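PDB 1E5D: Rubredoxin\:oxygen oxidoreductase, which catalyses the four-electron reduction of one oxygen molecule to two water molecules, using a diiron centre and flavin mononucleotide. Local coordinates for residues P97-Q107 against W119-L130; C289-I297 against Y321-I329. One frame throughout, in Å; residues are numbered along the deposited sequence.

Contact 1: residues P97-Q107 against W119-L130; sequences PEKIFTSSLGQ and WPVQVVKHGETL
One face of the F101 ring is taken by L130, whose CD2 stands 3.8 Å from the ring centroid and 19° off the ring normal, a CH-pi contact displaced toward the rim. V124 CG1 reaches CD1 of F101 obliquely at 3.6 Å, and Y74 meets the same ring edge-to-face. The amide of Q122 runs beside F101, pointing the same way, with the two planes 74° apart. With CG of F101 anti to its carbonyl carbon (chi1 -65°), the ring comes against V124 and L130, which lie before and after the K125-E128 turn. I100 CD1 meets the W119 indole obliquely, 4.1 Å from W119 CE3, and Y116 stacks on that indole. Beneath F101, strands 99-103 and 121-124 pair in parallel. I100 N donates to P120 O at 2.9 Å; Q122 N to I100 O and V124 N to T102 O follow, with a weak bond from T102 N to Q122 O. Helix 104-114 links the strands into a beta-alpha-beta unit of the metallo-beta-lactamase fold, 121-124 being outermost in its seven-stranded sheet; F101 on L130 joins this sheet to the six-stranded one. On the helix side, I100, T102, V121 and V123 line up; V123 CG1 lies 3.5 Å from S104 CB. S103 caps that helix, its OG accepting from G106 N, while T102 OG1 is hydrogen-bonded to I77 O of strand 74-77.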
loop_
_atom_site.group_PDB
_atom_site.type_symbol
_atom_site.label_atom_id
_atom_site.label_comp_id
_atom_site.label_asym_id
_atom_site.label_seq_id
_atom_site.Cartn_x
_atom_site.Cartn_y
_atom_site.Cartn_z
ATOM N N PRO A 97 5.378 8.940 42.669
ATOM C CA PRO A 97 4.139 9.689 42.887
ATOM C C PRO A 97 3.268 9.024 43.936
ATOM O O PRO A 97 3.261 7.807 44.107
ATOM C CB PRO A 97 3.451 9.624 41.523
ATOM C CG PRO A 97 3.975 8.364 40.915
ATOM C CD PRO A 97 5.413 8.263 41.363
ATOM N N GLU A 98 2.501 9.839 44.646
ATOM C CA GLU A 98 1.574 9.282 45.632
ATOM C C GLU A 98 0.411 8.622 44.911
ATOM O O GLU A 98 -0.118 7.583 45.288
ATOM C CB GLU A 98 1.123 10.396 46.562
ATOM C CG GLU A 98 -0.265 10.228 47.153
ATOM C CD GLU A 98 -0.541 11.303 48.188
ATOM O OE1 GLU A 98 0.194 12.315 48.199
ATOM O OE2 GLU A 98 -1.489 11.124 48.976
ATOM N N LYS A 99 -0.002 9.252 43.806
ATOM C CA LYS A 99 -1.145 8.671 43.111
ATOM C C LYS A 99 -1.075 8.867 41.606
ATOM O O LYS A 99 -0.668 9.879 41.052
ATOM C CB LYS A 99 -2.444 9.275 43.661
ATOM C CG LYS A 99 -3.117 8.410 44.710
ATOM C CD LYS A 99 -3.840 9.251 45.747
ATOM C CE LYS A 99 -5.009 8.478 46.343
ATOM N NZ LYS A 99 -4.937 7.030 45.989
ATOM N N ILE A 100 -1.515 7.808 40.935
ATOM C CA ILE A 100 -1.643 7.830 39.493
ATOM C C ILE A 100 -3.127 7.844 39.149
ATOM O O ILE A 100 -3.803 6.858 39.460
ATOM C CB ILE A 100 -0.991 6.614 38.823
ATOM C CG1 ILE A 100 0.514 6.495 39.068
ATOM C CG2 ILE A 100 -1.294 6.621 37.329
ATOM C CD1 ILE A 100 1.116 5.181 38.620
ATOM N N PHE A 101 -3.583 8.931 38.547
ATOM C CA PHE A 101 -4.984 9.016 38.153
ATOM C C PHE A 101 -5.200 8.651 36.687
ATOM O O PHE A 101 -4.539 9.208 35.813
ATOM C CB PHE A 101 -5.525 10.425 38.422
ATOM C CG PHE A 101 -5.530 10.740 39.912
ATOM C CD1 PHE A 101 -6.568 10.303 40.711
ATOM C CD2 PHE A 101 -4.491 11.458 40.476
ATOM C CE1 PHE A 101 -6.572 10.582 42.061
ATOM C CE2 PHE A 101 -4.494 11.750 41.823
ATOM C CZ PHE A 101 -5.538 11.311 42.606
ATOM N N THR A 102 -6.127 7.729 36.455
ATOM C CA THR A 102 -6.497 7.315 35.114
ATOM C C THR A 102 -7.972 6.934 35.054
ATOM O O THR A 102 -8.641 6.690 36.057
ATOM C CB THR A 102 -5.635 6.135 34.620
ATOM O OG1 THR A 102 -5.820 5.989 33.207
ATOM C CG2 THR A 102 -6.080 4.831 35.255
ATOM N N SER A 103 -8.505 6.896 33.830
ATOM C CA SER A 103 -9.905 6.508 33.696
ATOM C C SER A 103 -10.050 5.027 34.015
ATOM O O SER A 103 -9.091 4.258 34.102
ATOM C CB SER A 103 -10.428 6.798 32.294
ATOM O OG SER A 103 -9.914 5.860 31.361
ATOM N N SER A 104 -11.301 4.605 34.194
ATOM C CA SER A 104 -11.500 3.185 34.493
ATOM C C SER A 104 -11.033 2.351 33.310
ATOM O O SER A 104 -10.317 1.360 33.450
ATOM C CB SER A 104 -12.964 2.931 34.829
ATOM O OG SER A 104 -13.509 1.933 33.987
ATOM N N LEU A 105 -11.430 2.763 32.107
ATOM C CA LEU A 105 -10.946 2.034 30.924
ATOM C C LEU A 105 -9.448 2.260 30.779
ATOM O O LEU A 105 -8.710 1.375 30.354
ATOM C CB LEU A 105 -11.726 2.426 29.671
ATOM C CG LEU A 105 -13.131 1.798 29.617
ATOM C CD1 LEU A 105 -13.958 2.368 28.484
ATOM C CD2 LEU A 105 -13.009 0.287 29.494
ATOM N N GLY A 106 -8.982 3.442 31.185
ATOM C CA GLY A 106 -7.546 3.657 31.261
ATOM C C GLY A 106 -6.824 2.684 32.162
ATOM O O GLY A 106 -5.718 2.205 31.890
ATOM N N GLN A 107 -7.404 2.331 33.316
ATOM C CA GLN A 107 -6.588 1.452 34.174
ATOM C C GLN A 107 -6.506 0.076 33.523
ATOM O O GLN A 107 -5.538 -0.672 33.655
ATOM C CB GLN A 107 -7.156 1.427 35.583
ATOM C CG GLN A 107 -7.829 0.124 35.984
ATOM C CD GLN A 107 -6.853 -0.809 36.681
ATOM O OE1 GLN A 107 -6.154 -0.405 37.610
ATOM N NE2 GLN A 107 -6.818 -2.050 36.212
ATOM N N TRP A 119 1.507 -0.380 41.531
ATOM C CA TRP A 119 1.374 1.033 41.206
ATOM C C TRP A 119 0.169 1.638 41.916
ATOM O O TRP A 119 -0.895 1.011 41.930
ATOM C CB TRP A 119 1.221 1.244 39.700
ATOM C CG TRP A 119 2.453 1.050 38.882
ATOM C CD1 TRP A 119 3.680 0.628 39.294
ATOM C CD2 TRP A 119 2.573 1.283 37.472
ATOM N NE1 TRP A 119 4.557 0.581 38.237
ATOM C CE2 TRP A 119 3.900 0.978 37.107
ATOM C CE3 TRP A 119 1.681 1.719 36.487
ATOM C CZ2 TRP A 119 4.357 1.097 35.794
ATOM C CZ3 TRP A 119 2.143 1.833 35.190
ATOM C CH2 TRP A 119 3.465 1.526 34.845
ATOM N N PRO A 120 0.308 2.823 42.484
ATOM C CA PRO A 120 -0.833 3.444 43.169
ATOM C C PRO A 120 -1.838 3.992 42.164
ATOM O O PRO A 120 -2.113 5.191 42.126
ATOM C CB PRO A 120 -0.202 4.602 43.937
ATOM C CG PRO A 120 1.012 4.950 43.147
ATOM C CD PRO A 120 1.503 3.668 42.538
ATOM N N VAL A 121 -2.387 3.100 41.346
ATOM C CA VAL A 121 -3.401 3.498 40.381
ATOM C C VAL A 121 -4.730 3.748 41.086
ATOM O O VAL A 121 -5.162 2.978 41.938
ATOM C CB VAL A 121 -3.579 2.432 39.288
ATOM C CG1 VAL A 121 -4.680 2.816 38.317
ATOM C CG2 VAL A 121 -2.260 2.218 38.557
ATOM N N GLN A 122 -5.380 4.844 40.729
ATOM C CA GLN A 122 -6.681 5.173 41.283
ATOM C C GLN A 122 -7.575 5.655 40.145
ATOM O O GLN A 122 -7.267 6.638 39.483
ATOM C CB GLN A 122 -6.588 6.241 42.370
ATOM C CG GLN A 122 -7.639 6.099 43.458
ATOM C CD GLN A 122 -8.411 7.366 43.755
ATOM O OE1 GLN A 122 -8.021 8.164 44.608
ATOM N NE2 GLN A 122 -9.525 7.568 43.057
ATOM N N VAL A 123 -8.661 4.936 39.927
ATOM C CA VAL A 123 -9.611 5.220 38.869
ATOM C C VAL A 123 -10.479 6.430 39.183
ATOM O O VAL A 123 -11.096 6.480 40.248
ATOM C CB VAL A 123 -10.530 3.997 38.646
ATOM C CG1 VAL A 123 -11.715 4.348 37.760
ATOM C CG2 VAL A 123 -9.698 2.861 38.071
ATOM N N VAL A 124 -10.535 7.383 38.262
ATOM C CA VAL A 124 -11.465 8.501 38.401
ATOM C C VAL A 124 -12.666 8.273 37.486
ATOM O O VAL A 124 -12.568 7.551 36.503
ATOM C CB VAL A 124 -10.812 9.855 38.100
ATOM C CG1 VAL A 124 -9.812 10.185 39.196
ATOM C CG2 VAL A 124 -10.128 9.857 36.743
ATOM N N LYS A 125 -13.789 8.866 37.838
ATOM C CA LYS A 125 -15.087 8.656 37.221
ATOM C C LYS A 125 -15.524 9.898 36.456
ATOM O O LYS A 125 -15.069 11.010 36.742
ATOM C CB LYS A 125 -16.107 8.305 38.300
ATOM C CG LYS A 125 -16.942 7.064 38.078
ATOM C CD LYS A 125 -17.574 6.608 39.388
ATOM C CE LYS A 125 -18.951 7.220 39.596
ATOM N NZ LYS A 125 -20.026 6.187 39.611
ATOM N N HIS A 126 -16.398 9.713 35.467
ATOM C CA HIS A 126 -16.815 10.866 34.665
ATOM C C HIS A 126 -17.434 11.920 35.569
ATOM O O HIS A 126 -18.386 11.654 36.303
ATOM C CB HIS A 126 -17.776 10.429 33.558
ATOM C CG HIS A 126 -18.329 11.568 32.753
ATOM N ND1 HIS A 126 -17.584 12.272 31.830
ATOM C CD2 HIS A 126 -19.559 12.133 32.734
ATOM C CE1 HIS A 126 -18.333 13.215 31.281
ATOM N NE2 HIS A 126 -19.542 13.154 31.814
ATOM N N GLY A 127 -16.894 13.136 35.549
ATOM C CA GLY A 127 -17.466 14.203 36.355
ATOM C C GLY A 127 -16.825 14.309 37.721
ATOM O O GLY A 127 -17.008 15.285 38.452
ATOM N N GLU A 128 -16.041 13.306 38.113
ATOM C CA GLU A 128 -15.403 13.387 39.432
ATOM C C GLU A 128 -14.462 14.582 39.483
ATOM O O GLU A 128 -13.879 14.981 38.475
ATOM C CB GLU A 128 -14.672 12.095 39.744
ATOM C CG GLU A 128 -13.851 12.014 41.016
ATOM C CD GLU A 128 -13.502 10.559 41.323
ATOM O OE1 GLU A 128 -14.285 9.671 40.912
ATOM O OE2 GLU A 128 -12.462 10.274 41.954
ATOM N N THR A 129 -14.338 15.145 40.682
ATOM C CA THR A 129 -13.380 16.209 40.920
ATOM C C THR A 129 -12.296 15.729 41.888
ATOM O O THR A 129 -12.444 14.720 42.568
ATOM C CB THR A 129 -13.988 17.482 41.527
ATOM O OG1 THR A 129 -14.720 17.103 42.698
ATOM C CG2 THR A 129 -14.944 18.137 40.547
ATOM N N LEU A 130 -11.222 16.506 41.893
ATOM C CA LEU A 130 -10.047 16.202 42.694
ATOM C C LEU A 130 -9.399 17.502 43.148
ATOM O O LEU A 130 -9.048 18.354 42.330
ATOM C CB LEU A 130 -9.058 15.364 41.889
ATOM C CG LEU A 130 -7.709 15.072 42.544
ATOM C CD1 LEU A 130 -7.875 14.028 43.634
ATOM C CD2 LEU A 130 -6.684 14.608 41.517
#

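Contact 2: residues C289-I297 against Y321-I329; sequences CKACHHSQI and YVAGTLQYI
H294 points CD2 at the centre of one face of the Y328 ring, 3.3 Å from Y328 CD1. The planes are 48° apart and the centroids 4.3 Å apart, an oblique meeting of two rings. CG of H294 occupies the position between its backbone N and carbonyl carbon (chi1 49°), which turns the imidazole across the tyrosine. At the other end, K290 CD touches the edge of the Y321 ring in its plane, 3.7 Å from Y321 CD2, and C289 CB packs on Y321 CB. Between these two ends T325 CG2 meets I297 CD1, and a water donates to both C289 O and T325 OG1, at 2.9 Å from the latter. T325 OG1 in turn donates to Y321 O one helical turn back. In the second shell, H294 NE2 and Y328 OH are hydrogen-bonded to Y26 O and N196 OD1 of the same chain. H293 N-caps helix 294-302, its ND1 accepting from S295 N at 3.0 Å. H294 also meets Y321 of the second subunit edge-to-face, so helices 294-302 and 320-331 of this flavodoxin-like domain form part of the dimer interface. No direct hydrogen bond joins the two segments; apolar and ring contacts, with one bridging water, hold them together, and the polar ends of H294 and Y328 are satisfied from the metallo-beta-lactamase part, by N196 and by Y26, which also lines the oxygen and flavin pockets.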
loop_
_atom_site.group_PDB
_atom_site.type_symbol
_atom_site.label_atom_id
_atom_site.label_comp_id
_atom_site.label_asym_id
_atom_site.label_seq_id
_atom_site.Cartn_x
_atom_site.Cartn_y
_atom_site.Cartn_z
ATOM N N CYS A 289 -2.200 7.243 -6.377
ATOM C CA CYS A 289 -1.777 6.502 -5.195
ATOM C C CYS A 289 -0.276 6.273 -5.131
ATOM O O CYS A 289 0.285 6.019 -4.068
ATOM C CB CYS A 289 -2.459 5.124 -5.137
ATOM S SG CYS A 289 -4.222 5.231 -4.796
ATOM N N LYS A 290 0.424 6.335 -6.260
ATOM C CA LYS A 290 1.869 6.106 -6.163
ATOM C C LYS A 290 2.581 7.362 -5.669
ATOM O O LYS A 290 3.729 7.254 -5.243
ATOM C CB LYS A 290 2.434 5.674 -7.509
ATOM C CG LYS A 290 3.002 4.275 -7.570
ATOM C CD LYS A 290 2.028 3.275 -8.148
ATOM C CE LYS A 290 2.738 2.275 -9.049
ATOM N NZ LYS A 290 1.901 1.983 -10.250
ATOM N N ALA A 291 1.923 8.510 -5.708
ATOM C CA ALA A 291 2.457 9.797 -5.301
ATOM C C ALA A 291 1.817 10.352 -4.039
ATOM O O ALA A 291 2.274 11.334 -3.456
ATOM C CB ALA A 291 2.249 10.815 -6.427
ATOM N N CYS A 292 0.714 9.772 -3.573
ATOM C CA CYS A 292 0.016 10.370 -2.438
ATOM C C CYS A 292 -0.211 9.359 -1.330
ATOM O O CYS A 292 -0.752 8.280 -1.546
ATOM C CB CYS A 292 -1.344 10.938 -2.847
ATOM S SG CYS A 292 -1.283 12.232 -4.108
ATOM N N HIS A 293 0.201 9.722 -0.124
ATOM C CA HIS A 293 -0.028 8.788 0.976
ATOM C C HIS A 293 -1.522 8.546 1.133
ATOM O O HIS A 293 -2.323 9.420 0.769
ATOM C CB HIS A 293 0.572 9.351 2.265
ATOM C CG HIS A 293 0.781 8.300 3.309
ATOM N ND1 HIS A 293 -0.045 8.171 4.401
ATOM C CD2 HIS A 293 1.713 7.332 3.428
ATOM C CE1 HIS A 293 0.372 7.168 5.153
ATOM N NE2 HIS A 293 1.440 6.638 4.580
ATOM N N HIS A 294 -1.892 7.386 1.672
ATOM C CA HIS A 294 -3.313 7.176 1.972
ATOM C C HIS A 294 -3.822 8.240 2.940
ATOM O O HIS A 294 -4.971 8.676 2.884
ATOM C CB HIS A 294 -3.574 5.787 2.532
ATOM C CG HIS A 294 -2.716 5.283 3.638
ATOM N ND1 HIS A 294 -1.667 4.414 3.408
ATOM C CD2 HIS A 294 -2.740 5.486 4.975
ATOM C CE1 HIS A 294 -1.080 4.120 4.557
ATOM N NE2 HIS A 294 -1.710 4.760 5.527
ATOM N N SER A 295 -2.969 8.698 3.858
ATOM C CA SER A 295 -3.476 9.674 4.822
ATOM C C SER A 295 -3.802 10.979 4.103
ATOM O O SER A 295 -4.776 11.648 4.470
ATOM C CB SER A 295 -2.480 9.873 5.954
ATOM O OG SER A 295 -1.237 10.367 5.492
ATOM N N GLN A 296 -3.020 11.327 3.092
ATOM C CA GLN A 296 -3.216 12.535 2.305
ATOM C C GLN A 296 -4.550 12.513 1.565
ATOM O O GLN A 296 -5.308 13.471 1.551
ATOM C CB GLN A 296 -2.140 12.709 1.231
ATOM C CG GLN A 296 -1.150 13.839 1.459
ATOM C CD GLN A 296 0.265 13.283 1.495
ATOM O OE1 GLN A 296 1.040 13.421 0.551
ATOM N NE2 GLN A 296 0.586 12.629 2.609
ATOM N N ILE A 297 -4.792 11.370 0.921
ATOM C CA ILE A 297 -6.048 11.263 0.182
ATOM C C ILE A 297 -7.203 11.449 1.158
ATOM O O ILE A 297 -8.198 12.111 0.876
ATOM C CB ILE A 297 -6.122 9.920 -0.555
ATOM C CG1 ILE A 297 -5.131 9.850 -1.720
ATOM C CG2 ILE A 297 -7.543 9.629 -1.010
ATOM C CD1 ILE A 297 -4.642 8.465 -2.062
ATOM N N TYR A 321 -2.115 -0.705 -4.153
ATOM C CA TYR A 321 -2.123 0.605 -3.522
ATOM C C TYR A 321 -3.526 1.195 -3.499
ATOM O O TYR A 321 -3.885 1.969 -2.608
ATOM C CB TYR A 321 -1.170 1.543 -4.260
ATOM C CG TYR A 321 0.283 1.236 -4.019
ATOM C CD1 TYR A 321 0.673 0.600 -2.848
ATOM C CD2 TYR A 321 1.254 1.571 -4.949
ATOM C CE1 TYR A 321 2.001 0.306 -2.603
ATOM C CE2 TYR A 321 2.591 1.280 -4.711
ATOM C CZ TYR A 321 2.954 0.647 -3.544
ATOM O OH TYR A 321 4.276 0.358 -3.298
ATOM N N VAL A 322 -4.334 0.818 -4.494
ATOM C CA VAL A 322 -5.729 1.255 -4.439
ATOM C C VAL A 322 -6.465 0.514 -3.327
ATOM O O VAL A 322 -7.217 1.088 -2.548
ATOM C CB VAL A 322 -6.438 1.051 -5.787
ATOM C CG1 VAL A 322 -7.897 1.449 -5.661
ATOM C CG2 VAL A 322 -5.748 1.869 -6.866
ATOM N N ALA A 323 -6.228 -0.786 -3.249
ATOM C CA ALA A 323 -6.807 -1.593 -2.184
ATOM C C ALA A 323 -6.390 -1.091 -0.810
ATOM O O ALA A 323 -7.226 -0.949 0.088
ATOM C CB ALA A 323 -6.404 -3.054 -2.341
ATOM N N GLY A 324 -5.100 -0.820 -0.622
ATOM C CA GLY A 324 -4.633 -0.359 0.683
ATOM C C GLY A 324 -5.269 0.956 1.094
ATOM O O GLY A 324 -5.617 1.168 2.257
ATOM N N THR A 325 -5.423 1.861 0.132
ATOM C CA THR A 325 -6.035 3.157 0.404
ATOM C C THR A 325 -7.510 3.041 0.728
ATOM O O THR A 325 -8.046 3.720 1.606
ATOM C CB THR A 325 -5.855 4.073 -0.823
ATOM O OG1 THR A 325 -4.436 4.203 -1.027
ATOM C CG2 THR A 325 -6.434 5.454 -0.584
ATOM N N LEU A 326 -8.199 2.162 0.000
ATOM C CA LEU A 326 -9.617 1.963 0.313
ATOM C C LEU A 326 -9.753 1.342 1.697
ATOM O O LEU A 326 -10.627 1.742 2.470
ATOM C CB LEU A 326 -10.295 1.107 -0.750
ATOM C CG LEU A 326 -10.580 1.853 -2.059
ATOM C CD1 LEU A 326 -10.895 0.866 -3.167
ATOM C CD2 LEU A 326 -11.708 2.844 -1.846
ATOM N N GLN A 327 -8.886 0.388 2.018
ATOM C CA GLN A 327 -8.916 -0.199 3.356
ATOM C C GLN A 327 -8.789 0.905 4.408
ATOM O O GLN A 327 -9.572 0.987 5.343
ATOM C CB GLN A 327 -7.810 -1.229 3.587
ATOM C CG GLN A 327 -7.907 -1.933 4.943
ATOM C CD GLN A 327 -9.253 -2.631 5.086
ATOM O OE1 GLN A 327 -9.520 -3.588 4.355
ATOM N NE2 GLN A 327 -10.094 -2.149 6.000
ATOM N N TYR A 328 -7.782 1.754 4.221
ATOM C CA TYR A 328 -7.551 2.847 5.160
ATOM C C TYR A 328 -8.818 3.681 5.289
ATOM O O TYR A 328 -9.283 3.978 6.379
ATOM C CB TYR A 328 -6.411 3.730 4.685
ATOM C CG TYR A 328 -6.008 4.824 5.639
ATOM C CD1 TYR A 328 -5.311 4.511 6.797
ATOM C CD2 TYR A 328 -6.299 6.161 5.395
ATOM C CE1 TYR A 328 -4.925 5.492 7.684
ATOM C CE2 TYR A 328 -5.913 7.151 6.287
ATOM C CZ TYR A 328 -5.226 6.813 7.433
ATOM O OH TYR A 328 -4.833 7.775 8.331
ATOM N N ILE A 329 -9.359 4.032 4.125
ATOM C CA ILE A 329 -10.494 4.950 4.104
ATOM C C ILE A 329 -11.734 4.330 4.731
ATOM O O ILE A 329 -12.425 4.968 5.526
ATOM C CB ILE A 329 -10.800 5.410 2.673
ATOM C CG1 ILE A 329 -9.650 6.206 2.042
ATOM C CG2 ILE A 329 -12.089 6.202 2.643
ATOM C CD1 ILE A 329 -9.984 6.611 0.619
HETATM O O HOH W 1 -1.928 5.409 -1.991
#

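How the contacts relate
Contact 1 closes before contact 2 opens along the chain, and they lie on opposite sides of its centre, with their own centres about 39 Å apart and nearest atoms about 23 Å apart. They share no sheet: contact 1 spans the edges of the seven- and six-stranded sheets of the metallo-beta-lactamase part, whereas contact 2 sets the loop and start of helix 294-302 against helix 320-331 in the flavodoxin part. Contact 1 thus lies within one domain, its T102 side chain about 8 Å from that of the iron ligand H79. Contact 2 joins the flavodoxin part to the other domain and to the second subunit, with Y328 about 7 Å from a flavin mononucleotide.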